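Local coordinates for beta-1,3-glucosyltransferase (Paecilomyces sp. J18, PDB 5JVV), which probably belongs to the GH16-type carbohydrate-active enzymes, single-domain proteins built on a beta-jelly-roll sandwich of two curved sheets, at residues Asp13-Phe18 / Gly43-Thr48; Val53-Asp58 / Val73-Thr78; Val86-Lys91 / Pro102-Val107; Lys207-Asp212 / Ile291-Thr296; Asn28-Tyr33 / Asn61-Thr66. One frame throughout, in Å; residues are numbered along the deposited sequence. Where two conformers were deposited one is given.

The five contacts sample both sheets of a jelly-roll sandwich and the elements at its margins. Contacts 2 and 3, with centres about 11 Å apart, bridge the two sheets; contact 3 lies nearest the middle, its centre about 5 Å from that of the chain. Contact 1 is about 7 Å from contact 2, centre to centre, and joins it through the pairing of strands 45-47 and 53-55. Strand 289-297 of contact 4 pairs with strand 53-55 of contact 2 and with strand 84-90 of contact 3. Contact 5 shares a sheet with contact 2 through strands 31-33 and 70-77, and its centre is about 35 Å from that of contact 4.

Contact 1. Residues Asp13-Phe18 / Gly43-Thr48; sequences DFLDAF and GLVKVT
Leu-15 carries CG anti to its carbonyl carbon (chi1 -68°) and reaches out from the helix toward strand 45-47, where Val-45 holds CG1 anti to its own backbone N (chi1 168°) and offers that methyl in return. The two side chains meet tip to tip: CD2 of Leu-15 is 3.8 Å from CG1 of Val-45, and the other leucine branch, CD1, lies 3.9 Å from the same methyl. One valine methyl is thus met by both prongs of the leucine fork. Val-47, two residues further along the strand, is approached differently. Its side chain slides past Leu-15 in the opposite direction, with CG2 at 4.1 Å from Leu-15 CD1. The contact is wholly apolar, and the backbones stay well apart, with 8.9 Å between the CA atoms of Leu-15 and Val-47. Lys-46, between the two valines, points away and makes a cation-pi contact with Tyr-54. Just before the strand, Gly-43 ends helix 36-41 as the C-prime residue of a Schellman motif. Helix 11-16 lies against the strand 45-47 side of one sheet, with Val-53 of the adjoining strand and Arg-36 of helix 36-41 also touching Leu-15.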
# COMPACT_ATOMS: atom_id res chain seq x y z
N ASP A 13 -17.18 7.34 8.18
CA ASP A 13 -17.31 5.94 8.56
C ASP A 13 -16.03 5.17 8.28
O ASP A 13 -15.64 4.29 9.04
CB ASP A 13 -18.48 5.28 7.81
CG ASP A 13 -19.83 5.82 8.22
OD1 ASP A 13 -19.93 6.43 9.31
OD2 ASP A 13 -20.80 5.62 7.46
N PHE A 14 -15.37 5.52 7.18
CA PHE A 14 -14.08 4.93 6.85
C PHE A 14 -13.09 5.28 7.96
O PHE A 14 -12.46 4.40 8.53
CB PHE A 14 -13.59 5.45 5.50
CG PHE A 14 -12.21 4.97 5.12
CD1 PHE A 14 -12.04 3.83 4.35
CD2 PHE A 14 -11.09 5.69 5.52
CE1 PHE A 14 -10.78 3.39 4.00
CE2 PHE A 14 -9.82 5.26 5.19
CZ PHE A 14 -9.67 4.12 4.41
N LEU A 15 -12.94 6.56 8.25
CA LEU A 15 -12.01 6.99 9.29
C LEU A 15 -12.31 6.32 10.65
O LEU A 15 -11.38 5.93 11.37
CB LEU A 15 -12.01 8.51 9.43
CG LEU A 15 -11.44 9.28 8.24
CD1 LEU A 15 -11.67 10.78 8.41
CD2 LEU A 15 -9.95 8.98 8.05
N ASP A 16 -13.58 6.20 10.99
CA ASP A 16 -13.97 5.59 12.26
C ASP A 16 -13.63 4.10 12.32
O ASP A 16 -13.61 3.53 13.41
CB ASP A 16 -15.47 5.77 12.51
CG ASP A 16 -15.85 7.20 12.84
OD1 ASP A 16 -14.96 7.99 13.20
OD2 ASP A 16 -17.05 7.53 12.76
N ALA A 17 -13.38 3.48 11.17
CA ALA A 17 -13.12 2.04 11.11
C ALA A 17 -11.64 1.69 11.19
O ALA A 17 -11.27 0.53 11.04
CB ALA A 17 -13.73 1.46 9.84
N PHE A 18 -10.81 2.70 11.43
CA PHE A 18 -9.37 2.48 11.55
C PHE A 18 -8.84 3.09 12.84
O PHE A 18 -9.37 4.10 13.31
CB PHE A 18 -8.62 3.11 10.36
CG PHE A 18 -8.81 2.36 9.06
CD1 PHE A 18 -7.85 1.47 8.62
CD2 PHE A 18 -9.95 2.56 8.29
CE1 PHE A 18 -8.02 0.77 7.43
CE2 PHE A 18 -10.13 1.87 7.10
CZ PHE A 18 -9.16 0.97 6.67
N GLY A 43 -4.35 19.31 8.95
CA GLY A 43 -4.82 19.12 7.58
C GLY A 43 -4.31 17.86 6.90
O GLY A 43 -4.48 17.71 5.68
N LEU A 44 -3.70 16.95 7.65
CA LEU A 44 -3.22 15.70 7.07
C LEU A 44 -4.34 14.71 6.78
O LEU A 44 -4.19 13.79 5.96
CB LEU A 44 -2.18 15.02 7.98
CG LEU A 44 -0.71 15.43 7.84
CD1 LEU A 44 -0.51 16.92 7.95
CD2 LEU A 44 0.14 14.70 8.87
N VAL A 45 -5.45 14.87 7.48
CA VAL A 45 -6.60 13.99 7.29
C VAL A 45 -7.84 14.85 7.20
O VAL A 45 -8.05 15.76 8.01
CB VAL A 45 -6.76 13.00 8.47
CG1 VAL A 45 -8.11 12.30 8.41
CG2 VAL A 45 -5.63 11.98 8.45
N LYS A 46 -8.67 14.56 6.20
CA LYS A 46 -9.93 15.27 6.02
C LYS A 46 -10.83 14.45 5.13
O LYS A 46 -10.37 13.57 4.40
CB LYS A 46 -9.68 16.65 5.40
CG LYS A 46 -8.99 16.60 4.03
CD LYS A 46 -8.52 17.98 3.59
CE LYS A 46 -7.78 17.91 2.26
NZ LYS A 46 -7.12 19.21 1.90
N VAL A 47 -12.13 14.75 5.19
CA VAL A 47 -13.07 14.21 4.21
C VAL A 47 -13.28 15.33 3.21
O VAL A 47 -13.51 16.48 3.59
CB VAL A 47 -14.40 13.81 4.86
CG1 VAL A 47 -15.40 13.37 3.79
CG2 VAL A 47 -14.18 12.69 5.85
N THR A 48 -13.15 15.01 1.93
CA THR A 48 -13.26 16.03 0.90
C THR A 48 -14.71 16.29 0.53
O THR A 48 -15.62 15.56 0.94
CB THR A 48 -12.50 15.65 -0.38
OG1 THR A 48 -13.25 14.67 -1.12
CG2 THR A 48 -11.10 15.11 -0.06

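Contact 2. Residues Val53-Asp58 / Val73-Thr78; sequences VYLGVD and VRLEST
Val-73 meets Leu-55 across the interior of the jelly-roll sandwich: strand 53-55 belongs to one sheet, strand 70-77 to the other. CG2 of Val-73 lies 4.0 Å from CB of Leu-55, the branch being the one held between the valine backbone N and carbonyl carbon (chi1 of Val-73 is -65°). Arg-74 turns away from the interface. Its long side chain runs alongside that of Glu-76 on the same face of the strand and grips OE2 of Glu-76 side-on with two nitrogens, NE at 2.8 Å and NH2 at 3.0 Å. OE2 lies 9° out of the guanidinium plane; NE approaches the anti lone pair of OE2, whereas NH2 comes nearly along the C-O axis of that oxygen, by a more bent bond (137° at the hydrogen). Leu-75 points back into the sandwich, and its CD2 meets Leu-55 tip to tip, 3.9 Å from CD2 and 4.1 Å from CD1. Phe-18 and Phe-20 of strand 18-20, with Phe-14 of helix 11-16, pack round Leu-75. Beyond Leu-75 the strand draws clear of segment 53-58, and at Ser-77 the hydroxyl OG is hydrogen-bonded to both the backbone N of Leu-241 and the carbonyl O of Asp-79.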
# COMPACT_ATOMS: atom_id res chain seq x y z
N VAL A 53 -11.82 10.25 1.26
CA VAL A 53 -10.95 10.48 2.41
C VAL A 53 -9.53 10.81 1.94
O VAL A 53 -8.94 10.09 1.13
CB VAL A 53 -10.93 9.24 3.33
CG1 VAL A 53 -9.83 9.38 4.39
CG2 VAL A 53 -12.29 9.06 3.99
N TYR A 54 -9.00 11.91 2.45
CA TYR A 54 -7.64 12.36 2.17
C TYR A 54 -6.74 11.98 3.34
O TYR A 54 -7.04 12.32 4.49
CB TYR A 54 -7.65 13.88 1.96
CG TYR A 54 -6.29 14.56 1.89
CD1 TYR A 54 -5.75 14.93 0.66
CD2 TYR A 54 -5.58 14.88 3.04
CE1 TYR A 54 -4.52 15.56 0.58
CE2 TYR A 54 -4.34 15.51 2.97
CZ TYR A 54 -3.82 15.85 1.73
OH TYR A 54 -2.60 16.48 1.65
N LEU A 55 -5.65 11.28 3.04
CA LEU A 55 -4.59 11.00 4.01
C LEU A 55 -3.29 11.52 3.43
O LEU A 55 -2.75 10.94 2.49
CB LEU A 55 -4.46 9.50 4.27
CG LEU A 55 -5.72 8.67 4.50
CD1 LEU A 55 -5.35 7.19 4.54
CD2 LEU A 55 -6.44 9.11 5.79
N GLY A 56 -2.78 12.61 3.98
CA GLY A 56 -1.60 13.26 3.44
C GLY A 56 -0.50 13.41 4.46
O GLY A 56 -0.54 12.81 5.54
N VAL A 57 0.50 14.22 4.11
CA VAL A 57 1.66 14.41 4.97
C VAL A 57 1.93 15.90 5.14
O VAL A 57 1.32 16.74 4.48
CB VAL A 57 2.92 13.72 4.38
CG1 VAL A 57 2.66 12.23 4.14
CG2 VAL A 57 3.38 14.40 3.09
N ASP A 58 2.83 16.25 6.05
CA ASP A 58 3.25 17.63 6.22
C ASP A 58 4.04 18.03 4.97
O ASP A 58 5.12 17.51 4.72
CB ASP A 58 4.14 17.71 7.47
CG ASP A 58 4.71 19.10 7.73
OD1 ASP A 58 4.77 19.94 6.82
OD2 ASP A 58 5.12 19.33 8.89
N VAL A 73 0.44 9.63 8.52
CA VAL A 73 -0.46 8.76 9.27
C VAL A 73 -0.36 7.31 8.81
O VAL A 73 0.09 7.01 7.68
CB VAL A 73 -1.93 9.24 9.20
CG1 VAL A 73 -2.09 10.59 9.89
CG2 VAL A 73 -2.42 9.29 7.74
N ARG A 74 -0.77 6.41 9.70
CA ARG A 74 -0.79 4.99 9.41
C ARG A 74 -2.08 4.47 10.03
O ARG A 74 -2.24 4.46 11.26
CB ARG A 74 0.46 4.29 9.98
CG ARG A 74 0.36 2.78 10.02
CD ARG A 74 1.71 2.12 10.25
NE ARG A 74 1.57 0.74 10.74
CZ ARG A 74 2.52 -0.19 10.69
NH1 ARG A 74 3.69 0.09 10.13
NH2 ARG A 74 2.30 -1.40 11.18
N LEU A 75 -3.01 4.08 9.17
CA LEU A 75 -4.33 3.63 9.60
C LEU A 75 -4.39 2.10 9.55
O LEU A 75 -4.02 1.50 8.55
CB LEU A 75 -5.40 4.20 8.67
CG LEU A 75 -5.87 5.63 8.97
CD1 LEU A 75 -4.73 6.63 8.86
CD2 LEU A 75 -7.03 6.03 8.06
N GLU A 76 -4.83 1.49 10.65
CA GLU A 76 -4.92 0.04 10.75
C GLU A 76 -6.36 -0.31 11.10
O GLU A 76 -6.90 0.21 12.07
CB GLU A 76 -3.96 -0.49 11.82
CG GLU A 76 -2.50 -0.12 11.56
CD GLU A 76 -1.55 -0.60 12.63
OE1 GLU A 76 -2.03 -1.08 13.68
OE2 GLU A 76 -0.33 -0.50 12.42
N SER A 77 -6.99 -1.18 10.32
CA SER A 77 -8.42 -1.42 10.51
C SER A 77 -8.70 -2.03 11.89
O SER A 77 -7.91 -2.82 12.40
CB SER A 77 -8.99 -2.31 9.41
OG SER A 77 -8.44 -3.62 9.45
N THR A 78 -9.81 -1.62 12.49
CA THR A 78 -10.21 -2.18 13.78
C THR A 78 -10.74 -3.60 13.60
O THR A 78 -10.43 -4.49 14.40
CB THR A 78 -11.23 -1.29 14.49
OG1 THR A 78 -12.28 -0.94 13.59
CG2 THR A 78 -10.55 -0.02 14.94

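Contact 3. Residues Val86-Lys91 / Pro102-Val107; sequences VIADIK and PAFWTV
Ala-88 and Phe-104 lie opposite each other on two strands that run in roughly opposite directions, 9.6 Å apart between CA atoms; the spacing widens to 11.0 Å between the CA atoms of Val-86 and Thr-106. No hydrogen bond joins the segments at this separation, which is that of two sheets packed face to face in a sandwich. The gap is bridged mainly by Phe-104, whose CG stands anti to its backbone N (chi1 172°) and whose ring projects toward strand 84-90. The leading part of the ring does the touching. CB of Ala-88 approaches it obliquely, 3.8 Å from CE2 and 4.1 Å from CZ, and the small methyl leaves room for the ring to come close to the strand. CG1 of Val-86 sits at the ring edge, near its plane, 4.3 Å from CZ. The large indole of the next residue, Trp-105, is on the far face of its own strand, where NE1 is hydrogen-bonded to OD1 of Asp-244. Strand 84-90 is flanked by strands 184-190 and 289-297, strand 100-107 by strands 116-121 and 240-247, and Phe-243 of the last stacks on the Phe-104 ring.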
# COMPACT_ATOMS: atom_id res chain seq x y z
N VAL A 86 -11.63 -7.99 -1.01
CA VAL A 86 -11.42 -6.62 -0.58
C VAL A 86 -11.38 -5.74 -1.83
O VAL A 86 -10.64 -6.03 -2.77
CB VAL A 86 -10.10 -6.47 0.19
CG1 VAL A 86 -9.83 -5.00 0.51
CG2 VAL A 86 -10.14 -7.30 1.46
N ILE A 87 -12.19 -4.69 -1.85
CA ILE A 87 -12.25 -3.78 -2.99
C ILE A 87 -11.95 -2.37 -2.51
O ILE A 87 -12.69 -1.82 -1.70
CB ILE A 87 -13.65 -3.77 -3.63
CG1 ILE A 87 -14.10 -5.20 -3.96
CG2 ILE A 87 -13.67 -2.86 -4.87
CD1 ILE A 87 -13.50 -5.75 -5.23
N ALA A 88 -10.85 -1.79 -2.99
CA ALA A 88 -10.51 -0.42 -2.62
C ALA A 88 -10.55 0.48 -3.84
O ALA A 88 -9.77 0.27 -4.78
CB ALA A 88 -9.14 -0.37 -1.98
N ASP A 89 -11.45 1.46 -3.84
CA ASP A 89 -11.49 2.45 -4.90
C ASP A 89 -10.65 3.64 -4.45
O ASP A 89 -11.02 4.35 -3.51
CB ASP A 89 -12.94 2.83 -5.24
CG ASP A 89 -13.04 3.84 -6.37
OD1 ASP A 89 -12.19 4.75 -6.44
OD2 ASP A 89 -14.00 3.75 -7.18
N ILE A 90 -9.52 3.85 -5.12
CA ILE A 90 -8.54 4.84 -4.71
C ILE A 90 -8.35 5.86 -5.84
O ILE A 90 -7.99 5.49 -6.95
CB ILE A 90 -7.19 4.15 -4.38
CG1 ILE A 90 -7.40 3.11 -3.27
CG2 ILE A 90 -6.12 5.16 -3.99
CD1 ILE A 90 -6.28 2.09 -3.16
N LYS A 91 -8.63 7.13 -5.56
CA LYS A 91 -8.51 8.17 -6.57
C LYS A 91 -7.06 8.62 -6.74
O LYS A 91 -6.64 8.99 -7.84
CB LYS A 91 -9.41 9.36 -6.20
CG LYS A 91 -9.31 10.54 -7.16
CD LYS A 91 -9.99 11.79 -6.62
CE LYS A 91 -11.50 11.63 -6.52
NZ LYS A 91 -12.12 11.45 -7.87
N PRO A 102 4.87 4.66 0.29
CA PRO A 102 3.46 4.38 0.58
C PRO A 102 3.17 2.88 0.55
O PRO A 102 3.86 2.11 -0.14
CB PRO A 102 2.75 5.05 -0.59
CG PRO A 102 3.71 4.83 -1.75
CD PRO A 102 5.09 4.99 -1.13
N ALA A 103 2.14 2.47 1.29
CA ALA A 103 1.72 1.07 1.25
C ALA A 103 0.27 0.88 1.62
O ALA A 103 -0.24 1.52 2.55
CB ALA A 103 2.61 0.23 2.17
N PHE A 104 -0.40 0.03 0.85
CA PHE A 104 -1.70 -0.53 1.20
C PHE A 104 -1.43 -2.01 1.38
O PHE A 104 -1.02 -2.70 0.45
CB PHE A 104 -2.72 -0.28 0.08
CG PHE A 104 -4.04 -0.99 0.27
CD1 PHE A 104 -4.61 -1.12 1.54
CD2 PHE A 104 -4.75 -1.47 -0.83
CE1 PHE A 104 -5.85 -1.75 1.71
CE2 PHE A 104 -5.98 -2.12 -0.67
CZ PHE A 104 -6.53 -2.25 0.60
N TRP A 105 -1.61 -2.51 2.60
CA TRP A 105 -1.14 -3.85 2.92
C TRP A 105 -1.92 -4.46 4.07
O TRP A 105 -2.81 -3.82 4.62
CB TRP A 105 0.37 -3.82 3.19
CG TRP A 105 0.81 -2.97 4.36
CD1 TRP A 105 0.70 -1.61 4.49
CD2 TRP A 105 1.46 -3.44 5.54
NE1 TRP A 105 1.25 -1.21 5.69
CE2 TRP A 105 1.71 -2.32 6.35
CE3 TRP A 105 1.86 -4.71 5.99
CZ2 TRP A 105 2.34 -2.43 7.60
CZ3 TRP A 105 2.48 -4.81 7.23
CH2 TRP A 105 2.72 -3.68 8.02
N THR A 106 -1.61 -5.71 4.42
CA THR A 106 -2.31 -6.39 5.50
C THR A 106 -1.31 -7.00 6.47
O THR A 106 -0.24 -7.44 6.07
CB THR A 106 -3.28 -7.50 4.98
OG1 THR A 106 -2.56 -8.71 4.73
CG2 THR A 106 -4.03 -7.05 3.71
N VAL A 107 -1.67 -7.01 7.74
CA VAL A 107 -0.76 -7.53 8.75
C VAL A 107 -1.52 -8.19 9.90
O VAL A 107 -2.64 -7.81 10.22
CB VAL A 107 0.15 -6.40 9.28
CG1 VAL A 107 -0.62 -5.44 10.17
CG2 VAL A 107 1.37 -6.97 10.01

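Contact 4. Residues Lys207-Asp212 / Ile291-Thr296; sequences KSIESD and INYLKT
Lys-295 and Asp-212 cross at about a right angle, the lysine reaching out from the strand as an extended chain while the carboxylate lies athwart its end. NZ of Lys-295 is 2.8 Å from OD2 of Asp-212, meeting the syn lone pair on the side of the other oxygen, and makes a second, weak bond of 3.0 Å to OD1. The ammonium thus straddles the carboxylate in a salt bridge held mostly by OD2. Beside it lies Tyr-293, with CE of Lys-295 3.5 Å above one face of its ring, offset toward the rim. The phenol then passes Ile-209 obliquely, with OH 3.8 Å from the CG2 branch. That branch is anti to the isoleucine backbone N, while CG1 is anti to the carbonyl carbon, beside the backbone N.

Asp-212 owes its place to a Schellman motif that ends helix 207-210. Its positive phi (59°) follows the last helical turn, and its backbone N bonds to O of Ile-209 at 3.1 Å. On the other segment, Asp-89 is paired with two residues of strand 289-297, Asn-292 and Tyr-293, a classic beta bulge and an irregularity in the pairing of that strand with strand 84-90 in one sheet of the jelly roll. Ile-87 of strand 84-90 touches both Tyr-293 and Ile-209, and Phe-219 touches Ile-209 as well. On the helix itself, NZ of Lys-207 forms a salt bridge of 2.8 Å with OE1 of Glu-210, at the syn lone pair of that oxygen.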
# COMPACT_ATOMS: atom_id res chain seq x y z
N LYS A 207 -18.31 -3.89 -14.06
CA LYS A 207 -19.62 -3.40 -13.62
C LYS A 207 -20.13 -4.07 -12.34
O LYS A 207 -20.85 -3.44 -11.57
CB LYS A 207 -20.65 -3.51 -14.75
CG LYS A 207 -20.46 -2.48 -15.85
CD LYS A 207 -20.83 -1.09 -15.36
CE LYS A 207 -20.36 0.01 -16.31
NZ LYS A 207 -20.68 1.37 -15.77
N SER A 208 -19.75 -5.34 -12.11
CA SER A 208 -20.21 -6.05 -10.92
C SER A 208 -19.58 -5.49 -9.65
O SER A 208 -20.13 -5.60 -8.55
CB SER A 208 -19.95 -7.56 -11.02
OG SER A 208 -18.56 -7.83 -11.03
N ILE A 209 -18.41 -4.88 -9.79
CA ILE A 209 -17.80 -4.17 -8.67
C ILE A 209 -18.56 -2.87 -8.42
O ILE A 209 -18.86 -2.51 -7.27
CB ILE A 209 -16.31 -3.89 -8.94
CG1 ILE A 209 -15.51 -5.18 -8.79
CG2 ILE A 209 -15.78 -2.83 -7.98
CD1 ILE A 209 -14.02 -5.03 -9.09
N GLU A 210 -18.87 -2.16 -9.49
CA GLU A 210 -19.61 -0.91 -9.38
C GLU A 210 -21.00 -1.12 -8.76
O GLU A 210 -21.51 -0.23 -8.10
CB GLU A 210 -19.73 -0.24 -10.74
CG GLU A 210 -18.37 0.12 -11.34
CD GLU A 210 -18.49 0.99 -12.57
OE1 GLU A 210 -19.45 0.80 -13.34
OE2 GLU A 210 -17.62 1.87 -12.77
N SER A 211 -21.58 -2.29 -8.96
CA SER A 211 -22.92 -2.62 -8.48
C SER A 211 -22.93 -3.27 -7.10
O SER A 211 -23.98 -3.66 -6.60
CB SER A 211 -23.61 -3.59 -9.46
OG SER A 211 -23.65 -3.07 -10.77
N ASP A 212 -21.75 -3.41 -6.50
CA ASP A 212 -21.60 -4.06 -5.19
C ASP A 212 -22.12 -5.50 -5.16
O ASP A 212 -22.63 -5.99 -4.15
CB ASP A 212 -22.25 -3.21 -4.08
CG ASP A 212 -21.49 -1.92 -3.81
OD1 ASP A 212 -20.55 -1.61 -4.57
OD2 ASP A 212 -21.84 -1.21 -2.84
N ILE A 291 -8.95 8.24 -0.93
CA ILE A 291 -9.64 6.96 -1.01
C ILE A 291 -11.14 7.21 -1.14
O ILE A 291 -11.75 7.85 -0.29
CB ILE A 291 -9.35 6.11 0.24
CG1 ILE A 291 -7.85 5.80 0.32
CG2 ILE A 291 -10.17 4.82 0.22
CD1 ILE A 291 -7.34 5.51 1.73
N ASN A 292 -11.73 6.72 -2.23
CA ASN A 292 -13.18 6.85 -2.43
C ASN A 292 -13.96 5.92 -1.52
O ASN A 292 -14.89 6.35 -0.83
CB ASN A 292 -13.55 6.57 -3.88
CG ASN A 292 -13.33 7.77 -4.77
OD1 ASN A 292 -13.55 8.91 -4.35
ND2 ASN A 292 -12.89 7.53 -5.99
N TYR A 293 -13.61 4.64 -1.53
CA TYR A 293 -14.26 3.70 -0.62
C TYR A 293 -13.47 2.44 -0.42
O TYR A 293 -12.57 2.12 -1.20
CB TYR A 293 -15.67 3.33 -1.10
CG TYR A 293 -15.77 2.55 -2.40
CD1 TYR A 293 -15.52 1.17 -2.44
CD2 TYR A 293 -16.15 3.18 -3.58
CE1 TYR A 293 -15.64 0.46 -3.64
CE2 TYR A 293 -16.28 2.47 -4.77
CZ TYR A 293 -16.02 1.12 -4.79
OH TYR A 293 -16.15 0.42 -5.98
N LEU A 294 -13.82 1.73 0.65
CA LEU A 294 -13.28 0.41 0.91
C LEU A 294 -14.46 -0.51 1.20
O LEU A 294 -15.24 -0.27 2.12
CB LEU A 294 -12.32 0.44 2.10
CG LEU A 294 -11.77 -0.90 2.59
CD1 LEU A 294 -11.04 -1.62 1.46
CD2 LEU A 294 -10.85 -0.70 3.79
N LYS A 295 -14.60 -1.55 0.39
CA LYS A 295 -15.69 -2.52 0.58
C LYS A 295 -15.13 -3.92 0.74
O LYS A 295 -14.22 -4.32 0.01
CB LYS A 295 -16.70 -2.44 -0.57
CG LYS A 295 -17.44 -1.10 -0.58
CD LYS A 295 -18.36 -0.91 -1.77
CE LYS A 295 -18.92 0.51 -1.74
NZ LYS A 295 -19.88 0.79 -2.84
N THR A 296 -15.66 -4.67 1.71
CA THR A 296 -15.23 -6.05 1.92
C THR A 296 -16.41 -6.99 1.72
O THR A 296 -17.57 -6.61 1.94
CB THR A 296 -14.64 -6.24 3.32
OG1 THR A 296 -15.63 -5.91 4.29
CG2 THR A 296 -13.43 -5.35 3.52

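Contact 5. Residues Asn28-Tyr33 / Asn61-Thr66; sequences NGFVHY and NTLSLT
An inverse gamma turn centred on Phe-30 leads into strand 31-33 and presents its aromatic ring to the loop 61-66. CG stands anti to the Phe-30 backbone N (chi1 -175°), which carries the ring out from the turn toward the loop. There its edge meets backbone oxygen: O of Ser-64 lies in the ring plane, 3.5 Å from CZ, placed to face the weakly polar C-H groups of the rim. O of Leu-65 approaches obliquely, 3.9 Å from CE1. On the other side of CZ, CD1 of Leu-63 makes an apolar contact of 4.2 Å with CE2, also oblique. The loop is shaped here by an ST turn, in which OG of Ser-64 accepts a bond of 3.1 Å from the backbone N of Thr-66, nearly straight at 162°. This irregular segment runs between strands 53-55 and 70-77, which lie in different sheets of the jelly roll. Strand 31-33 pairs in parallel with strand 70-77, and Phe-30 itself exchanges backbone bonds with Arg-70 and Phe-247. Helix 269-279 packs against the Phe-30 ring through Ile-274, Val-277 and Ala-278, and the same helix holds Cys-273, joined by a disulfide to Cys-248.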
# COMPACT_ATOMS: atom_id res chain seq x y z
N ASN A 28 11.46 1.99 10.42
CA ASN A 28 12.58 2.88 10.73
C ASN A 28 12.65 4.10 9.85
O ASN A 28 13.72 4.69 9.65
CB ASN A 28 13.91 2.11 10.69
CG ASN A 28 13.93 0.98 11.69
OD1 ASN A 28 13.71 1.19 12.88
ND2 ASN A 28 14.16 -0.23 11.20
N GLY A 29 11.49 4.50 9.33
CA GLY A 29 11.43 5.65 8.45
C GLY A 29 11.61 6.99 9.13
O GLY A 29 11.45 7.13 10.36
N PHE A 30 11.94 7.99 8.32
CA PHE A 30 11.99 9.38 8.76
C PHE A 30 10.57 9.94 8.70
O PHE A 30 10.26 10.81 7.88
CB PHE A 30 12.95 10.16 7.85
CG PHE A 30 13.19 11.58 8.28
CD1 PHE A 30 13.90 11.87 9.44
CD2 PHE A 30 12.72 12.64 7.51
CE1 PHE A 30 14.14 13.17 9.82
CE2 PHE A 30 12.95 13.95 7.88
CZ PHE A 30 13.66 14.23 9.03
N VAL A 31 9.72 9.41 9.57
CA VAL A 31 8.30 9.74 9.59
C VAL A 31 7.89 9.98 11.03
O VAL A 31 8.44 9.37 11.96
CB VAL A 31 7.47 8.57 8.99
CG1 VAL A 31 7.55 7.34 9.87
CG2 VAL A 31 6.02 8.98 8.78
N HIS A 32 6.92 10.86 11.22
CA HIS A 32 6.34 11.11 12.52
C HIS A 32 4.85 10.79 12.40
O HIS A 32 4.05 11.61 11.96
CB HIS A 32 6.55 12.57 12.92
CG HIS A 32 6.21 12.89 14.34
ND1 HIS A 32 5.53 12.02 15.17
CD2 HIS A 32 6.46 13.99 15.09
CE1 HIS A 32 5.38 12.57 16.36
NE2 HIS A 32 5.94 13.77 16.34
N TYR A 33 4.50 9.57 12.79
CA TYR A 33 3.11 9.14 12.71
C TYR A 33 2.33 9.81 13.84
O TYR A 33 2.75 9.77 15.01
CB TYR A 33 3.04 7.63 12.84
CG TYR A 33 3.35 6.87 11.57
CD1 TYR A 33 2.88 7.31 10.33
CD2 TYR A 33 4.09 5.70 11.61
CE1 TYR A 33 3.14 6.58 9.17
CE2 TYR A 33 4.36 4.97 10.46
CZ TYR A 33 3.88 5.42 9.25
OH TYR A 33 4.14 4.68 8.11
N ASN A 61 6.43 22.29 6.37
CA ASN A 61 7.55 22.61 7.25
C ASN A 61 8.88 22.02 6.84
O ASN A 61 8.96 20.89 6.36
CB ASN A 61 7.22 22.17 8.68
CG ASN A 61 6.02 22.90 9.26
OD1 ASN A 61 6.07 24.11 9.50
ND2 ASN A 61 4.94 22.17 9.49
N THR A 62 9.94 22.80 7.04
CA THR A 62 11.32 22.34 6.88
C THR A 62 11.73 21.73 8.21
O THR A 62 11.41 22.28 9.27
CB THR A 62 12.23 23.53 6.52
OG1 THR A 62 11.83 24.07 5.25
CG2 THR A 62 13.68 23.11 6.48
N LEU A 63 12.41 20.58 8.18
CA LEU A 63 12.66 19.81 9.38
C LEU A 63 14.14 19.62 9.68
O LEU A 63 14.98 19.64 8.78
CB LEU A 63 12.03 18.42 9.25
CG LEU A 63 10.55 18.40 8.86
CD1 LEU A 63 10.10 16.98 8.61
CD2 LEU A 63 9.72 19.04 9.97
N SER A 64 14.45 19.42 10.96
CA SER A 64 15.81 19.05 11.35
C SER A 64 16.15 17.66 10.84
O SER A 64 15.29 16.78 10.74
CB SER A 64 15.94 19.06 12.86
OG SER A 64 17.22 18.57 13.24
N LEU A 65 17.42 17.44 10.51
CA LEU A 65 17.85 16.11 10.08
C LEU A 65 17.77 15.10 11.22
O LEU A 65 17.77 13.89 10.99
CB LEU A 65 19.28 16.16 9.53
CG LEU A 65 19.55 17.10 8.35
CD1 LEU A 65 20.97 16.89 7.85
CD2 LEU A 65 18.54 16.86 7.25
N THR A 66 17.68 15.59 12.45
CA THR A 66 17.55 14.70 13.61
C THR A 66 16.15 14.75 14.23
O THR A 66 15.94 14.30 15.35
CB THR A 66 18.65 14.98 14.67
OG1 THR A 66 18.59 16.33 15.11
CG2 THR A 66 20.03 14.72 14.07